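Putative pectin lyase (Geobacillus virus E2, PDB 7CHU) forms the trimeric tailspike of a deep-sea thermophilic bacteriophage and, by its pectate-lyase-like fold, probably binds or cleaves host surface polysaccharide during cell invasion. Local coordinates at residues A[347-352]-A[372-377]. Numbering follows the deposited sequence.
Sequences TGYFVN and SGLAPF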
ATOM      1  N   THR A 347      10.812 -15.687  19.862  1.00 20.27           N
ATOM      2  CA  THR A 347      11.880 -16.313  20.626  1.00 21.80           C
ATOM      3  C   THR A 347      13.258 -16.053  20.022  1.00 21.90           C
ATOM      4  O   THR A 347      14.253 -16.181  20.731  1.00 21.13           O
ATOM      5  CB  THR A 347      11.627 -17.826  20.742  1.00 26.71           C
ATOM      6  OG1 THR A 347      11.725 -18.434  19.454  1.00 27.60           O
ATOM      7  CG2 THR A 347      10.244 -18.107  21.272  1.00 25.44           C
ATOM      8  N   GLY A 348      13.338 -15.660  18.746  1.00 19.08           N
ATOM      9  CA  GLY A 348      14.607 -15.320  18.120  1.00 16.48           C
ATOM     10  C   GLY A 348      14.771 -13.837  17.852  1.00 18.44           C
ATOM     11  O   GLY A 348      14.316 -13.003  18.639  1.00 18.14           O
ATOM     12  N   TYR A 349      15.418 -13.490  16.743  1.00 17.61           N
ATOM     13  CA  TYR A 349      15.477 -12.115  16.277  1.00 18.67           C
ATOM     14  C   TYR A 349      14.198 -11.757  15.525  1.00 20.39           C
ATOM     15  O   TYR A 349      13.514 -12.629  14.983  1.00 16.87           O
ATOM     16  CB  TYR A 349      16.665 -11.914  15.346  1.00 17.04           C
ATOM     17  CG  TYR A 349      17.979 -12.307  15.961  1.00 18.02           C
ATOM     18  CD1 TYR A 349      18.668 -11.414  16.765  1.00 16.80           C
ATOM     19  CD2 TYR A 349      18.550 -13.572  15.719  1.00 17.81           C
ATOM     20  CE1 TYR A 349      19.899 -11.746  17.324  1.00 18.46           C
ATOM     21  CE2 TYR A 349      19.788 -13.924  16.279  1.00 18.21           C
ATOM     22  CZ  TYR A 349      20.444 -13.005  17.085  1.00 19.20           C
ATOM     23  OH  TYR A 349      21.658 -13.317  17.652  1.00 24.79           O
ATOM     24  N   PHE A 350      13.890 -10.451  15.486  1.00 14.52           N
ATOM     25  CA  PHE A 350      12.869  -9.983  14.556  1.00 17.39           C
ATOM     26  C   PHE A 350      13.300 -10.297  13.132  1.00 16.84           C
ATOM     27  O   PHE A 350      12.521 -10.845  12.347  1.00 15.30           O
ATOM     28  CB  PHE A 350      12.606  -8.479  14.692  1.00 13.32           C
ATOM     29  CG  PHE A 350      12.056  -8.060  16.040  1.00 16.08           C
ATOM     30  CD1 PHE A 350      11.425  -8.973  16.875  1.00 12.22           C
ATOM     31  CD2 PHE A 350      12.180  -6.737  16.461  1.00 16.07           C
ATOM     32  CE1 PHE A 350      10.937  -8.579  18.111  1.00 13.35           C
ATOM     33  CE2 PHE A 350      11.684  -6.325  17.691  1.00 18.44           C
ATOM     34  CZ  PHE A 350      11.065  -7.247  18.523  1.00 18.05           C
ATOM     35  N   VAL A 351      14.550  -9.961  12.795  1.00 15.09           N
ATOM     36  CA  VAL A 351      15.130 -10.174  11.465  1.00 14.55           C
ATOM     37  C   VAL A 351      16.505 -10.802  11.662  1.00 16.99           C
ATOM     38  O   VAL A 351      17.406 -10.174  12.232  1.00 15.09           O
ATOM     39  CB  VAL A 351      15.252  -8.874  10.647  1.00 17.11           C
ATOM     40  CG1 VAL A 351      15.877  -9.138   9.293  1.00 15.17           C
ATOM     41  CG2 VAL A 351      13.868  -8.171  10.441  1.00 13.90           C
ATOM     42  N   ASN A 352      16.665 -12.038  11.194  1.00 15.30           N
ATOM     43  CA  ASN A 352      17.904 -12.797  11.329  1.00 14.89           C
ATOM     44  C   ASN A 352      18.546 -12.836   9.947  1.00 16.19           C
ATOM     45  O   ASN A 352      18.095 -13.575   9.072  1.00 15.48           O
ATOM     46  CB  ASN A 352      17.620 -14.194  11.868  1.00 14.03           C
ATOM     47  CG  ASN A 352      18.897 -14.953  12.242  1.00 20.50           C
ATOM     48  OD1 ASN A 352      20.004 -14.455  12.032  1.00 18.17           O
ATOM     49  ND2 ASN A 352      18.735 -16.160  12.794  1.00 14.22           N
ATOM     50  N   SER A 372      15.002 -13.619  24.548  1.00 25.52           N
ATOM     51  CA  SER A 372      15.821 -13.344  25.725  1.00 30.35           C
ATOM     52  C   SER A 372      17.312 -13.283  25.392  1.00 26.77           C
ATOM     53  O   SER A 372      17.891 -14.249  24.878  1.00 29.77           O
ATOM     54  CB  SER A 372      15.566 -14.430  26.778  1.00 37.97           C
ATOM     55  OG  SER A 372      16.443 -14.300  27.882  1.00 42.24           O
ATOM     56  N   GLY A 373      17.933 -12.142  25.709  1.00 30.18           N
ATOM     57  CA  GLY A 373      19.354 -11.920  25.471  1.00 26.61           C
ATOM     58  C   GLY A 373      19.758 -11.712  24.024  1.00 29.79           C
ATOM     59  O   GLY A 373      20.958 -11.686  23.728  1.00 27.25           O
ATOM     60  N   LEU A 374      18.797 -11.566  23.108  1.00 24.28           N
ATOM     61  CA  LEU A 374      19.126 -11.321  21.711  1.00 23.78           C
ATOM     62  C   LEU A 374      18.861  -9.855  21.390  1.00 23.15           C
ATOM     63  O   LEU A 374      19.091  -8.985  22.235  1.00 22.88           O
ATOM     64  CB  LEU A 374      18.317 -12.260  20.806  1.00 21.43           C
ATOM     65  CG  LEU A 374      18.382 -13.764  21.135  1.00 22.66           C
ATOM     66  CD1 LEU A 374      17.563 -14.544  20.127  1.00 23.96           C
ATOM     67  CD2 LEU A 374      19.822 -14.318  21.211  1.00 22.45           C
ATOM     68  N   ALA A 375      18.336  -9.565  20.203  1.00 18.45           N
ATOM     69  CA  ALA A 375      18.125  -8.183  19.798  1.00 18.14           C
ATOM     70  C   ALA A 375      17.114  -8.185  18.663  1.00 17.03           C
ATOM     71  O   ALA A 375      16.713  -9.260  18.193  1.00 17.52           O
ATOM     72  CB  ALA A 375      19.446  -7.519  19.367  1.00 15.46           C
ATOM     73  N   PRO A 376      16.671  -7.000  18.205  1.00 15.30           N
ATOM     74  CA  PRO A 376      15.799  -6.967  17.015  1.00 14.86           C
ATOM     75  C   PRO A 376      16.421  -7.639  15.800  1.00 19.59           C
ATOM     76  O   PRO A 376      15.708  -8.313  15.047  1.00 19.52           O
ATOM     77  CB  PRO A 376      15.576  -5.465  16.779  1.00 14.96           C
ATOM     78  CG  PRO A 376      15.724  -4.839  18.130  1.00 16.82           C
ATOM     79  CD  PRO A 376      16.780  -5.667  18.842  1.00 16.39           C
ATOM     80  N   PHE A 377      17.733  -7.475  15.590  1.00 17.38           N
ATOM     81  CA  PHE A 377      18.456  -8.116  14.498  1.00 16.74           C
ATOM     82  C   PHE A 377      19.813  -8.572  15.018  1.00 20.75           C
ATOM     83  O   PHE A 377      20.282  -8.126  16.076  1.00 14.05           O
ATOM     84  CB  PHE A 377      18.633  -7.165  13.307  1.00 18.24           C
ATOM     85  CG  PHE A 377      19.102  -5.793  13.700  1.00 19.49           C
ATOM     86  CD1 PHE A 377      20.468  -5.527  13.833  1.00 20.24           C
ATOM     87  CD2 PHE A 377      18.188  -4.775  13.958  1.00 20.77           C
ATOM     88  CE1 PHE A 377      20.917  -4.267  14.187  1.00 19.39           C
ATOM     89  CE2 PHE A 377      18.626  -3.507  14.330  1.00 20.40           C
ATOM     90  CZ  PHE A 377      19.993  -3.258  14.457  1.00 21.46           C
TER
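The ring of Tyr349 reaches across to Leu374, Ala375 and Phe377, and what it meets differs from one part of the ring to the next. Leu374 CD1 lies over one face, while the carbonyl oxygen of Ala375 sits at the edge, near the ring plane, with Tyr349 CD1 3.2 Å from Ala375 O. The two side chains of Tyr349 and Leu374 cross at about a right angle, and their closest apolar approach is Tyr349 CE1 to Leu374 CB at 3.9 Å. Tyr349 CG stands anti to its own carbonyl carbon (chi1 -56°), which puts the ring beside Leu374 and the Ala375 carbonyl. Leu374 CD1 packs on Gly348, 3.7 Å from Gly348 CA, and lies more loosely over the ring face, the closer apolar touch to the ring being by CB.

The stacking of 347-352 against 372-377 repeats the coil-on-coil arrangement of a right-handed parallel beta-helix, the fold of the pectate-lyase-like clan: the touching parts run only 23° apart, and they follow successive strands that pair in parallel, 342-346 and 366-368. Residues 347-350 form the loop leading into strand 351-353, whereas 372-377 lies in the loop before strand 385-387. Between the coils, Val351 N donates to Pro376 O at 3.0 Å, a fairly straight bond at 160° about the hydrogen. One residue on, Phe377 CA makes a CA-H...O contact of 3.2 Å with Val351 O.

On the buried side, Phe350 CD2 comes 3.6 Å from Pro376 CB, the ring meeting the proline obliquely. Beyond the pair, Phe343 lies nearly parallel to the Phe350 ring, and Phe370 and Phe390 touch Pro376. Phe377 turns its ring off to Phe386 and Ile362, but its CB remains 3.4 Å from Val351 O. Asp327 takes Tyr349 N on OD1 and Asn352 ND2 on OD2.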